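Local coordinates for protein fiber (Murine adenovirus 2, PDB 5NBH) that forms the trimeric distal domain of the viral fibre, binds N-acetylglucosamine and probably helps the virus attach to its host cell, at residues Y100-D105 with G125-T130; G131-E136 with L213-S218; G180-V185 with C198-T203. One frame throughout, in Å; residues are numbered along the deposited sequence.

The three contacts run from the distal rim of the head domain toward its trimer interface. Contact 1, partly buried, joins a loop to the start of strand 103-113 at the sugar-binding end, largely through water. Contacts 2 and 3 are regular antiparallel pairs within one four-stranded sheet, linked through neighbouring strands 191-205 and 208-217, where S199 N probably bonds to K214 O. Contact 2, also partly buried, carries hydroxyls on both faces and an indole on one. Contact 3, buried, its side chains mainly apolar and aromatic, also meets the other two subunits. Contacts 1 and 2 touch through A104 and W135 and a probable A129 O to T217 OG1 hydrogen bond; contacts 1 and 3 do not touch.

Contact 1. Residues Y100-D105 with G125-T130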
ATOM      1  N   TYR A 100      -6.428 -18.319  27.871  1.00 14.68           N
ATOM      2  CA  TYR A 100      -7.571 -17.717  28.559  1.00 14.81           C
ATOM      3  C   TYR A 100      -8.814 -18.040  27.762  1.00 14.58           C
ATOM      4  O   TYR A 100      -8.738 -18.381  26.568  1.00 13.21           O
ATOM      5  CB  TYR A 100      -7.398 -16.207  28.707  1.00 14.34           C
ATOM      6  CG  TYR A 100      -6.286 -15.705  29.632  1.00 14.76           C
ATOM      7  CD1 TYR A 100      -5.385 -16.576  30.291  1.00 14.89           C
ATOM      8  CD2 TYR A 100      -6.105 -14.348  29.818  1.00 16.34           C
ATOM      9  CE1 TYR A 100      -4.378 -16.080  31.102  1.00 15.79           C
ATOM     10  CE2 TYR A 100      -5.088 -13.848  30.622  1.00 18.08           C
ATOM     11  CZ  TYR A 100      -4.226 -14.721  31.265  1.00 17.09           C
ATOM     12  OH  TYR A 100      -3.228 -14.202  32.047  1.00 16.83           O
ATOM     13  N   ASN A 101      -9.972 -17.891  28.392  1.00 14.05           N
ATOM     14  CA  ASN A 101     -11.257 -18.119  27.723  1.00 14.70           C
ATOM     15  C   ASN A 101     -11.684 -16.787  27.085  1.00 15.23           C
ATOM     16  O   ASN A 101     -12.707 -16.214  27.424  1.00 16.24           O
ATOM     17  CB  ASN A 101     -12.291 -18.637  28.737  1.00 15.39           C
ATOM     18  CG  ASN A 101     -11.953 -20.025  29.240  1.00 16.91           C
ATOM     19  OD1 ASN A 101     -11.680 -20.919  28.442  1.00 17.86           O
ATOM     20  ND2 ASN A 101     -11.970 -20.227  30.563  1.00 15.85           N
ATOM     21  N   GLU A 102     -10.829 -16.259  26.214  1.00 13.54           N
ATOM     22  CA  GLU A 102     -11.035 -14.955  25.583  1.00 14.35           C
ATOM     23  C   GLU A 102     -10.694 -15.133  24.111  1.00 13.29           C
ATOM     24  O   GLU A 102      -9.622 -15.688  23.784  1.00 12.66           O
ATOM     25  CB  GLU A 102     -10.128 -13.904  26.195  1.00 15.59           C
ATOM     26  CG  GLU A 102     -10.491 -13.515  27.630  1.00 17.18           C
ATOM     27  CD  GLU A 102      -9.592 -12.454  28.225  1.00 19.02           C
ATOM     28  OE1 GLU A 102      -8.752 -11.836  27.499  1.00 19.92           O
ATOM     29  OE2 GLU A 102      -9.720 -12.239  29.472  1.00 20.89           O
ATOM     30  N   TYR A 103     -11.593 -14.666  23.255  1.00 13.09           N
ATOM     31  CA  TYR A 103     -11.468 -14.867  21.799  1.00 13.11           C
ATOM     32  C   TYR A 103     -11.713 -13.563  21.025  1.00 13.39           C
ATOM     33  O   TYR A 103     -12.284 -12.615  21.553  1.00 13.33           O
ATOM     34  CB  TYR A 103     -12.458 -15.926  21.334  1.00 13.93           C
ATOM     35  CG  TYR A 103     -12.232 -17.294  21.945  1.00 14.88           C
ATOM     36  CD1 TYR A 103     -12.694 -17.586  23.240  1.00 16.27           C
ATOM     37  CD2 TYR A 103     -11.506 -18.271  21.274  1.00 15.00           C
ATOM     38  CE1 TYR A 103     -12.484 -18.845  23.805  1.00 17.43           C
ATOM     39  CE2 TYR A 103     -11.279 -19.527  21.846  1.00 16.23           C
ATOM     40  CZ  TYR A 103     -11.773 -19.807  23.097  1.00 16.93           C
ATOM     41  OH  TYR A 103     -11.545 -21.041  23.659  1.00 18.44           O
ATOM     42  N   ALA A 104     -11.270 -13.553  19.772  1.00 12.77           N
ATOM     43  CA  ALA A 104     -11.523 -12.459  18.839  1.00 13.06           C
ATOM     44  C   ALA A 104     -11.721 -13.023  17.430  1.00 14.38           C
ATOM     45  O   ALA A 104     -11.280 -14.124  17.126  1.00 14.46           O
ATOM     46  CB  ALA A 104     -10.381 -11.483  18.853  1.00 12.71           C
ATOM     47  N   ASP A 105     -12.387 -12.239  16.591  1.00 15.48           N
ATOM     48  CA  ASP A 105     -12.494 -12.514  15.150  1.00 16.57           C
ATOM     49  C   ASP A 105     -11.605 -11.505  14.450  1.00 15.38           C
ATOM     50  O   ASP A 105     -11.617 -10.324  14.804  1.00 16.07           O
ATOM     51  CB  ASP A 105     -13.911 -12.288  14.672  1.00 19.10           C
ATOM     52  CG  ASP A 105     -14.818 -13.482  14.937  1.00 24.47           C
ATOM     53  OD1 ASP A 105     -14.330 -14.531  15.386  1.00 25.89           O
ATOM     54  OD2 ASP A 105     -16.026 -13.355  14.667  1.00 29.86           O
ATOM     55  N   GLY A 125     -12.361  -8.227  19.420  1.00 16.90           N
ATOM     56  CA  GLY A 125     -12.431  -9.019  20.661  1.00 17.48           C
ATOM     57  C   GLY A 125     -13.834  -9.077  21.243  1.00 17.88           C
ATOM     58  O   GLY A 125     -14.661  -8.173  21.045  1.00 16.08           O
ATOM     59  N   GLU A 126     -14.106 -10.163  21.970  1.00 19.31           N
ATOM     60  CA  GLU A 126     -15.433 -10.400  22.511  1.00 21.32           C
ATOM     61  C   GLU A 126     -15.539  -9.962  23.951  1.00 21.11           C
ATOM     62  O   GLU A 126     -16.623  -9.668  24.403  1.00 19.49           O
ATOM     63  CB  GLU A 126     -15.771 -11.875  22.486  1.00 23.95           C
ATOM     64  CG  GLU A 126     -15.929 -12.492  21.123  1.00 27.88           C
ATOM     65  CD  GLU A 126     -16.365 -13.944  21.214  1.00 31.90           C
ATOM     66  OE1 GLU A 126     -16.109 -14.644  22.237  1.00 34.30           O
ATOM     67  OE2 GLU A 126     -16.988 -14.390  20.245  1.00 38.28           O
ATOM     68  N   THR A 127     -14.423  -9.947  24.672  1.00 19.33           N
ATOM     69  CA  THR A 127     -14.471  -9.861  26.121  1.00 20.92           C
ATOM     70  C   THR A 127     -13.705  -8.661  26.630  1.00 19.98           C
ATOM     71  O   THR A 127     -12.520  -8.457  26.299  1.00 21.46           O
ATOM     72  CB  THR A 127     -13.884 -11.171  26.745  1.00 20.45           C
ATOM     73  OG1 THR A 127     -14.570 -12.309  26.224  1.00 20.34           O
ATOM     74  CG2 THR A 127     -14.036 -11.165  28.255  1.00 20.79           C
ATOM     75  N   ASN A 128     -14.354  -7.865  27.481  1.00 20.26           N
ATOM     76  CA  ASN A 128     -13.644  -6.778  28.159  1.00 20.60           C
ATOM     77  C   ASN A 128     -12.479  -7.324  28.960  1.00 20.21           C
ATOM     78  O   ASN A 128     -12.602  -8.351  29.616  1.00 19.09           O
ATOM     79  CB  ASN A 128     -14.556  -6.004  29.084  1.00 23.54           C
ATOM     80  CG  ASN A 128     -15.637  -5.272  28.331  1.00 26.29           C
ATOM     81  OD1 ASN A 128     -16.609  -5.878  27.895  1.00 32.07           O
ATOM     82  ND2 ASN A 128     -15.468  -3.972  28.162  1.00 31.31           N
ATOM     83  N   ALA A 129     -11.353  -6.631  28.911  1.00 19.84           N
ATOM     84  CA  ALA A 129     -10.151  -7.115  29.563  1.00 19.59           C
ATOM     85  C   ALA A 129      -9.257  -5.986  29.982  1.00 19.04           C
ATOM     86  O   ALA A 129      -9.222  -4.920  29.351  1.00 16.20           O
ATOM     87  CB  ALA A 129      -9.398  -8.055  28.644  1.00 19.85           C
ATOM     88  N   THR A 130      -8.536  -6.229  31.079  1.00 18.52           N
ATOM     89  CA  THR A 130      -7.522  -5.350  31.558  1.00 19.52           C
ATOM     90  C   THR A 130      -6.247  -6.191  31.615  1.00 20.46           C
ATOM     91  O   THR A 130      -6.149  -7.168  32.390  1.00 21.57           O
ATOM     92  CB  THR A 130      -7.884  -4.779  32.945  1.00 21.99           C
ATOM     93  OG1 THR A 130      -9.096  -4.023  32.820  1.00 23.70           O
ATOM     94  CG2 THR A 130      -6.795  -3.885  33.462  1.00 22.63           C
TER
HETATM   95  O   HOH W   1     -10.223 -10.041  25.583  1.00 19.36           O
HETATM   96  O   HOH W   2     -11.238 -10.514  30.771  1.00 32.25           O
HETATM   97  O   HOH W   3     -14.246 -14.327  24.457  1.00 16.93           O
HETATM   98  O   HOH W   4     -11.930 -10.838  23.698  1.00 23.40           O
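E126 extends its side chain beside Y103, at the start of strand 103-113. Its CG lies beside the backbone N (chi1 -67°), and the extended chain beyond runs alongside Y103, with E126 OE1 4.0 Å from Y103 CB. The Y103 ring itself leads away from the loop, but its backbone supplies the sole direct hydrogen bond across the contact, E126 N to Y103 O at 3.1 Å. The carbonyl also accepts from a water that in turn accepts a hydrogen bond from T127 N. Next to this bond, A104 and G125 form an antiparallel non-hydrogen-bonded pair; A104 CB packs on G125 CA at 3.7 Å.

E102 and T127 meet differently. The straight E102 chain passes the threonine with CG 4.2 Å from T127 CB and carries its carboxylate on toward A129, whose CB lies 4.0 Å from E102 OE1. One water donates to E102 OE1 and T127 O; a second donates to E102 OE2, at 2.6 Å, and to N128 O. A third joins Y103 N, E126 OE1 and T127 OG1, so both acidic side chains reach across through solvent.

Each carboxylate also has a direct partner on strand 83-96 or just after it: E126 OE2 forms a salt bridge with R94, which also pairs with D105, and E102 OE1 accepts from N97. E102, N97 and T130 belong to the N-acetylglucosamine site, which carries no sugar here. E102 is thus held directly by N97 and reaches the loop through waters, which is consistent with a polar, hydrated sugar site.

Contact 2. Residues G131-E136 with L213-S218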
ATOM      1  N   GLY A 131      -5.289  -5.822  30.780  1.00 18.24           N
ATOM      2  CA  GLY A 131      -4.051  -6.555  30.656  1.00 18.11           C
ATOM      3  C   GLY A 131      -3.625  -6.592  29.207  1.00 17.17           C
ATOM      4  O   GLY A 131      -4.015  -5.737  28.441  1.00 16.50           O
ATOM      5  N   THR A 132      -2.804  -7.572  28.860  1.00 16.35           N
ATOM      6  CA  THR A 132      -2.226  -7.657  27.515  1.00 16.38           C
ATOM      7  C   THR A 132      -2.666  -8.961  26.890  1.00 17.05           C
ATOM      8  O   THR A 132      -2.464 -10.018  27.505  1.00 19.44           O
ATOM      9  CB  THR A 132      -0.708  -7.550  27.555  1.00 16.34           C
ATOM     10  OG1 THR A 132      -0.347  -6.245  28.051  1.00 17.35           O
ATOM     11  CG2 THR A 132      -0.094  -7.758  26.156  1.00 16.40           C
ATOM     12  N   GLN A 133      -3.268  -8.904  25.692  1.00 14.29           N
ATOM     13  CA  GLN A 133      -3.724 -10.122  24.988  1.00 14.21           C
ATOM     14  C   GLN A 133      -2.685 -10.523  23.952  1.00 14.62           C
ATOM     15  O   GLN A 133      -2.044  -9.655  23.359  1.00 13.12           O
ATOM     16  CB  GLN A 133      -5.074  -9.935  24.260  1.00 14.83           C
ATOM     17  CG  GLN A 133      -6.206  -9.458  25.154  1.00 15.33           C
ATOM     18  CD  GLN A 133      -6.168  -7.958  25.414  1.00 15.89           C
ATOM     19  OE1 GLN A 133      -5.943  -7.172  24.501  1.00 14.70           O
ATOM     20  NE2 GLN A 133      -6.424  -7.553  26.655  1.00 16.19           N
ATOM     21  N   THR A 134      -2.551 -11.822  23.715  1.00 13.59           N
ATOM     22  CA  THR A 134      -1.589 -12.342  22.756  1.00 13.89           C
ATOM     23  C   THR A 134      -2.358 -13.036  21.667  1.00 13.00           C
ATOM     24  O   THR A 134      -3.094 -13.986  21.934  1.00 13.67           O
ATOM     25  CB  THR A 134      -0.559 -13.316  23.411  1.00 14.62           C
ATOM     26  OG1 THR A 134       0.234 -12.625  24.381  1.00 17.22           O
ATOM     27  CG2 THR A 134       0.393 -13.838  22.370  1.00 14.75           C
ATOM     28  N   TRP A 135      -2.206 -12.539  20.427  1.00 12.36           N
ATOM     29  CA  TRP A 135      -2.875 -13.082  19.264  1.00 12.04           C
ATOM     30  C   TRP A 135      -1.763 -13.653  18.406  1.00 12.98           C
ATOM     31  O   TRP A 135      -0.866 -12.901  17.998  1.00 14.18           O
ATOM     32  CB  TRP A 135      -3.644 -12.000  18.498  1.00 12.19           C
ATOM     33  CG  TRP A 135      -4.509 -11.124  19.386  1.00 11.73           C
ATOM     34  CD1 TRP A 135      -4.255  -9.835  19.732  1.00 11.98           C
ATOM     35  CD2 TRP A 135      -5.708 -11.501  20.091  1.00 11.82           C
ATOM     36  NE1 TRP A 135      -5.220  -9.376  20.575  1.00 12.27           N
ATOM     37  CE2 TRP A 135      -6.132 -10.376  20.809  1.00 11.90           C
ATOM     38  CE3 TRP A 135      -6.467 -12.682  20.170  1.00 12.30           C
ATOM     39  CZ2 TRP A 135      -7.286 -10.384  21.598  1.00 12.36           C
ATOM     40  CZ3 TRP A 135      -7.619 -12.698  20.980  1.00 12.86           C
ATOM     41  CH2 TRP A 135      -8.015 -11.570  21.676  1.00 12.02           C
ATOM     42  N   GLU A 136      -1.824 -14.938  18.107  1.00 11.75           N
ATOM     43  CA  GLU A 136      -0.726 -15.622  17.417  1.00 12.34           C
ATOM     44  C   GLU A 136      -1.229 -16.146  16.097  1.00 11.80           C
ATOM     45  O   GLU A 136      -2.227 -16.871  16.063  1.00 11.86           O
ATOM     46  CB  GLU A 136      -0.194 -16.772  18.282  1.00 13.97           C
ATOM     47  CG  GLU A 136       1.059 -17.466  17.765  1.00 15.72           C
ATOM     48  CD  GLU A 136       1.505 -18.589  18.708  1.00 17.14           C
ATOM     49  OE1 GLU A 136       2.425 -18.403  19.514  1.00 19.63           O
ATOM     50  OE2 GLU A 136       0.933 -19.671  18.593  1.00 20.33           O
ATOM     51  N   LEU A 213       0.982 -10.824  17.892  1.00 10.28           N
ATOM     52  CA  LEU A 213       0.518  -9.501  18.267  1.00 10.80           C
ATOM     53  C   LEU A 213       0.151  -9.426  19.728  1.00 11.32           C
ATOM     54  O   LEU A 213      -0.479 -10.336  20.244  1.00 11.43           O
ATOM     55  CB  LEU A 213      -0.697  -9.107  17.427  1.00 11.84           C
ATOM     56  CG  LEU A 213      -0.559  -9.355  15.911  1.00 11.23           C
ATOM     57  CD1 LEU A 213      -1.892  -9.082  15.254  1.00 12.21           C
ATOM     58  CD2 LEU A 213       0.508  -8.477  15.284  1.00 12.00           C
ATOM     59  N   LYS A 214       0.530  -8.351  20.410  1.00 10.86           N
ATOM     60  CA  LYS A 214       0.113  -8.196  21.806  1.00 11.97           C
ATOM     61  C   LYS A 214      -0.519  -6.831  22.031  1.00 11.23           C
ATOM     62  O   LYS A 214       0.161  -5.802  21.982  1.00 11.04           O
ATOM     63  CB  LYS A 214       1.270  -8.441  22.762  1.00 13.63           C
ATOM     64  CG  LYS A 214       1.858  -9.820  22.700  1.00 16.00           C
ATOM     65  CD  LYS A 214       3.054  -9.995  23.649  1.00 18.09           C
ATOM     66  CE  LYS A 214       3.665 -11.359  23.411  1.00 21.70           C
ATOM     67  NZ  LYS A 214       4.721 -11.764  24.392  1.00 24.82           N
ATOM     68  N   SER A 215      -1.826  -6.844  22.264  1.00 10.80           N
ATOM     69  CA  SER A 215      -2.587  -5.631  22.511  1.00 10.40           C
ATOM     70  C   SER A 215      -2.733  -5.392  24.013  1.00 11.19           C
ATOM     71  O   SER A 215      -2.961  -6.341  24.794  1.00 10.43           O
ATOM     72  CB  SER A 215      -3.969  -5.743  21.879  1.00 10.57           C
ATOM     73  OG  SER A 215      -4.641  -6.945  22.194  1.00  9.76           O
ATOM     74  N   THR A 216      -2.653  -4.140  24.427  1.00 12.27           N
ATOM     75  CA  THR A 216      -2.775  -3.803  25.863  1.00 12.49           C
ATOM     76  C   THR A 216      -4.033  -2.966  26.060  1.00 13.57           C
ATOM     77  O   THR A 216      -4.221  -1.954  25.386  1.00 14.23           O
ATOM     78  CB  THR A 216      -1.536  -3.096  26.363  1.00 12.90           C
ATOM     79  OG1 THR A 216      -0.448  -4.011  26.293  1.00 13.56           O
ATOM     80  CG2 THR A 216      -1.699  -2.620  27.798  1.00 13.37           C
ATOM     81  N   THR A 217      -4.919  -3.432  26.940  1.00 14.22           N
ATOM     82  CA  THR A 217      -6.213  -2.769  27.186  1.00 15.43           C
ATOM     83  C   THR A 217      -6.412  -2.477  28.704  1.00 17.82           C
ATOM     84  O   THR A 217      -5.785  -3.112  29.535  1.00 15.95           O
ATOM     85  CB  THR A 217      -7.396  -3.570  26.628  1.00 16.72           C
ATOM     86  OG1 THR A 217      -7.520  -4.836  27.311  1.00 17.99           O
ATOM     87  CG2 THR A 217      -7.183  -3.833  25.136  1.00 16.42           C
ATOM     88  N   SER A 218      -7.247  -1.489  29.005  1.00 19.98           N
ATOM     89  CA  SER A 218      -7.731  -1.219  30.362  1.00 24.19           C
ATOM     90  C   SER A 218      -9.246  -1.118  30.324  1.00 25.82           C
ATOM     91  O   SER A 218      -9.793  -0.112  29.864  1.00 31.76           O
ATOM     92  CB  SER A 218      -7.164   0.089  30.896  1.00 26.33           C
ATOM     93  OG  SER A 218      -5.788   0.182  30.626  1.00 33.08           O
TER
HETATM   94  O   HOH W   5       2.340 -13.912  25.145  1.00 32.84           O
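W135 and L213 are joined by a nearly straight pair of backbone hydrogen bonds, W135 N to L213 O and L213 N to W135 O, both 2.8 Å. They belong to an antiparallel ladder between strands 131-140 and 208-217, in the sheet that fits the GHID half of the fibre head. The ladder continues through Q133 with S215, where the return bond from S215 N is weak, to G131 with T217.

Side-chain bonds reinforce it on both faces. T132 OG1 and T216 OG1 share a hydrogen bond of 2.8 Å on the face of T134 and K214. On the other, the indole W135 NE1 donates to S215 OG at 3.0 Å, with the hydroxyl 17° out of the ring plane; chi1 of 49° swings S215 OG toward the indole. N97, which belongs to the N-acetylglucosamine site with T132 and Q133, accepts from T134 N.

W135 packs on P222, and L213 on C198 and Y200. Q133 CB sits over the rim of one indole face, and T132 CG2 meets K214 CB at 3.7 Å. T134 and K214 run alongside each other in the same direction: T134 OG1 is 3.7 Å from K214 CG and reaches a water at 2.6 Å, to which K214 NZ donates weakly.

Contact 3. Residues G180-V185 with C198-T203; sequences GFMPIV and CSYALT
G180 and Y200 form a hydrogen-bonded antiparallel pair, with G180 N donating to Y200 O and Y200 N donating to G180 O at 2.8 Å. Two residues on, M182 and C198 repeat the arrangement, M182 N to C198 O and C198 N to M182 O. The four bonds flank F181 and S199, the non-hydrogen-bonded pair, where CA-H...O contacts run from S199 CA to G180 O and from F181 CA to C198 O. This is the ladder of the beta hairpin made by strands 179-188 and 191-205.

Two CH-pi contacts lie on opposite faces of the sheet. On one, the F181 ring spreads over S199: S199 CB is 3.5 Å from the ring centroid, only 10° off the normal, almost above the middle of the face. On the other, chi1 of 59° folds Y200 across the neighbouring strand, and its ring lies over the G180 backbone. G180 CA stands 4.0 Å from the Y200 centroid, 27° off the normal. The absence of a side chain on G180 lets the ring settle there.

Apolar contacts extend the Y200 face. M182, bent at chi2, crosses the tyrosine obliquely with M182 CG 4.0 Å from Y200 CE1, while I184 CD1 touches C198 CB at 3.9 Å. A water links the F181 carbonyl to the Y200 hydroxyl, donating to F181 O and lying 3.0 Å from Y200 OH.

Strand 208-217 continues the sheet beyond 191-205, while strand 223-231 of the other sheet packs against the Y200 face, where F228 stacks with Y200 and M226 meets M182. Strand 179-188 is outermost within the chain and faces the trimer partners: F181 packs on S187 of the second subunit, and P183 meets P183 of both other subunits.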
ATOM      1  N   GLY A 180       8.167  -4.572  16.777  1.00 11.60           N
ATOM      2  CA  GLY A 180       7.934  -3.195  17.149  1.00 11.62           C
ATOM      3  C   GLY A 180       6.524  -3.035  17.668  1.00 11.03           C
ATOM      4  O   GLY A 180       5.859  -4.044  17.969  1.00 10.90           O
ATOM      5  N   PHE A 181       6.133  -1.775  17.852  1.00 10.59           N
ATOM      6  CA  PHE A 181       4.842  -1.417  18.403  1.00 10.21           C
ATOM      7  C   PHE A 181       4.177  -0.376  17.528  1.00 10.34           C
ATOM      8  O   PHE A 181       4.851   0.489  16.977  1.00 10.68           O
ATOM      9  CB  PHE A 181       4.959  -0.810  19.799  1.00 10.54           C
ATOM     10  CG  PHE A 181       5.154  -1.817  20.923  1.00 10.53           C
ATOM     11  CD1 PHE A 181       6.324  -2.564  21.011  1.00 11.67           C
ATOM     12  CD2 PHE A 181       4.208  -1.950  21.898  1.00 11.26           C
ATOM     13  CE1 PHE A 181       6.526  -3.457  22.056  1.00 11.65           C
ATOM     14  CE2 PHE A 181       4.389  -2.839  22.974  1.00 11.07           C
ATOM     15  CZ  PHE A 181       5.562  -3.580  23.042  1.00 11.40           C
ATOM     16  N   MET A 182       2.853  -0.405  17.495  1.00 10.46           N
ATOM     17  CA  MET A 182       2.084   0.595  16.796  1.00 11.39           C
ATOM     18  C   MET A 182       1.040   1.166  17.774  1.00 10.83           C
ATOM     19  O   MET A 182       0.544   0.450  18.645  1.00  9.50           O
ATOM     20  CB  MET A 182       1.355  -0.002  15.583  1.00 13.66           C
ATOM     21  CG  MET A 182       2.240  -0.429  14.418  1.00 15.72           C
ATOM     22  SD  MET A 182       3.287   0.936  13.793  1.00 22.03           S
ATOM     23  CE  MET A 182       3.774   0.396  12.161  1.00 23.26           C
ATOM     24  N   PRO A 183       0.698   2.449  17.600  1.00 10.58           N
ATOM     25  CA  PRO A 183      -0.424   3.015  18.339  1.00 10.06           C
ATOM     26  C   PRO A 183      -1.709   2.461  17.778  1.00 10.09           C
ATOM     27  O   PRO A 183      -1.814   2.281  16.545  1.00  8.99           O
ATOM     28  CB  PRO A 183      -0.293   4.502  18.085  1.00 10.20           C
ATOM     29  CG  PRO A 183       0.386   4.617  16.766  1.00 10.24           C
ATOM     30  CD  PRO A 183       1.292   3.424  16.661  1.00 10.20           C
ATOM     31  N   ILE A 184      -2.692   2.246  18.640  1.00 10.36           N
ATOM     32  CA  ILE A 184      -4.002   1.752  18.243  1.00 10.73           C
ATOM     33  C   ILE A 184      -5.030   2.448  19.100  1.00 11.63           C
ATOM     34  O   ILE A 184      -4.707   2.952  20.174  1.00 12.36           O
ATOM     35  CB  ILE A 184      -4.195   0.222  18.374  1.00 10.98           C
ATOM     36  CG1 ILE A 184      -3.843  -0.303  19.780  1.00 11.64           C
ATOM     37  CG2 ILE A 184      -3.343  -0.498  17.365  1.00 11.34           C
ATOM     38  CD1 ILE A 184      -4.467  -1.635  20.123  1.00 12.23           C
ATOM     39  N   VAL A 185      -6.233   2.492  18.583  1.00 11.38           N
ATOM     40  CA  VAL A 185      -7.366   2.995  19.315  1.00 11.71           C
ATOM     41  C   VAL A 185      -8.389   1.880  19.431  1.00 12.85           C
ATOM     42  O   VAL A 185      -8.842   1.344  18.420  1.00 12.90           O
ATOM     43  CB  VAL A 185      -7.983   4.243  18.659  1.00 12.36           C
ATOM     44  CG1 VAL A 185      -9.225   4.665  19.453  1.00 12.16           C
ATOM     45  CG2 VAL A 185      -6.989   5.400  18.649  1.00 12.18           C
ATOM     46  N   CYS A 198      -0.189  -1.778  20.391  1.00 11.20           N
ATOM     47  CA  CYS A 198      -0.133  -3.172  20.085  1.00 11.73           C
ATOM     48  C   CYS A 198       1.267  -3.481  19.569  1.00 11.27           C
ATOM     49  O   CYS A 198       1.803  -2.746  18.722  1.00 11.94           O
ATOM     50  CB  CYS A 198      -1.176  -3.523  19.034  1.00 12.06           C
ATOM     51  SG  CYS A 198      -1.338  -5.298  18.670  1.00 12.21           S
ATOM     52  N   SER A 199       1.874  -4.535  20.086  1.00 11.21           N
ATOM     53  CA  SER A 199       3.157  -4.984  19.542  1.00 11.50           C
ATOM     54  C   SER A 199       2.963  -5.971  18.381  1.00 10.51           C
ATOM     55  O   SER A 199       1.931  -6.640  18.278  1.00 10.81           O
ATOM     56  CB  SER A 199       4.008  -5.617  20.612  1.00 12.79           C
ATOM     57  OG  SER A 199       3.437  -6.772  21.073  1.00 14.78           O
ATOM     58  N   TYR A 200       3.976  -6.064  17.547  1.00  9.99           N
ATOM     59  CA  TYR A 200       4.053  -7.138  16.567  1.00 10.15           C
ATOM     60  C   TYR A 200       5.449  -7.738  16.650  1.00  9.86           C
ATOM     61  O   TYR A 200       6.423  -7.049  16.930  1.00 10.84           O
ATOM     62  CB  TYR A 200       3.697  -6.644  15.151  1.00 11.23           C
ATOM     63  CG  TYR A 200       4.621  -5.543  14.697  1.00 12.51           C
ATOM     64  CD1 TYR A 200       4.326  -4.225  14.991  1.00 14.00           C
ATOM     65  CD2 TYR A 200       5.814  -5.824  14.018  1.00 14.43           C
ATOM     66  CE1 TYR A 200       5.171  -3.185  14.608  1.00 14.45           C
ATOM     67  CE2 TYR A 200       6.690  -4.778  13.643  1.00 15.14           C
ATOM     68  CZ  TYR A 200       6.347  -3.464  13.941  1.00 16.45           C
ATOM     69  OH  TYR A 200       7.191  -2.399  13.618  1.00 18.77           O
ATOM     70  N   ALA A 201       5.552  -9.007  16.343  1.00  9.58           N
ATOM     71  CA  ALA A 201       6.839  -9.706  16.342  1.00  9.76           C
ATOM     72  C   ALA A 201       6.769 -10.818  15.319  1.00  9.94           C
ATOM     73  O   ALA A 201       5.805 -11.599  15.299  1.00 10.17           O
ATOM     74  CB  ALA A 201       7.122 -10.252  17.727  1.00 10.05           C
ATOM     75  N   LEU A 202       7.745 -10.847  14.424  1.00 10.57           N
ATOM     76  CA  LEU A 202       7.873 -11.907  13.428  1.00 10.81           C
ATOM     77  C   LEU A 202       8.974 -12.858  13.867  1.00 10.75           C
ATOM     78  O   LEU A 202      10.099 -12.424  14.105  1.00 11.09           O
ATOM     79  CB  LEU A 202       8.280 -11.329  12.077  1.00 11.78           C
ATOM     80  CG  LEU A 202       7.131 -10.747  11.228  1.00 13.28           C
ATOM     81  CD1 LEU A 202       6.150  -9.858  11.951  1.00 14.06           C
ATOM     82  CD2 LEU A 202       7.761 -10.054  10.017  1.00 13.99           C
ATOM     83  N   THR A 203       8.656 -14.132  13.953  1.00 11.10           N
ATOM     84  CA  THR A 203       9.683 -15.148  14.333  1.00 11.85           C
ATOM     85  C   THR A 203       9.468 -16.439  13.573  1.00 11.74           C
ATOM     86  O   THR A 203       8.406 -16.647  13.011  1.00 11.70           O
ATOM     87  CB  THR A 203       9.597 -15.479  15.832  1.00 12.03           C
ATOM     88  OG1 THR A 203       8.290 -15.937  16.175  1.00 13.15           O
ATOM     89  CG2 THR A 203       9.923 -14.264  16.653  1.00 12.88           C
TER
HETATM   90  O   HOH W   6       7.296  -0.010  15.417  1.00 17.68           O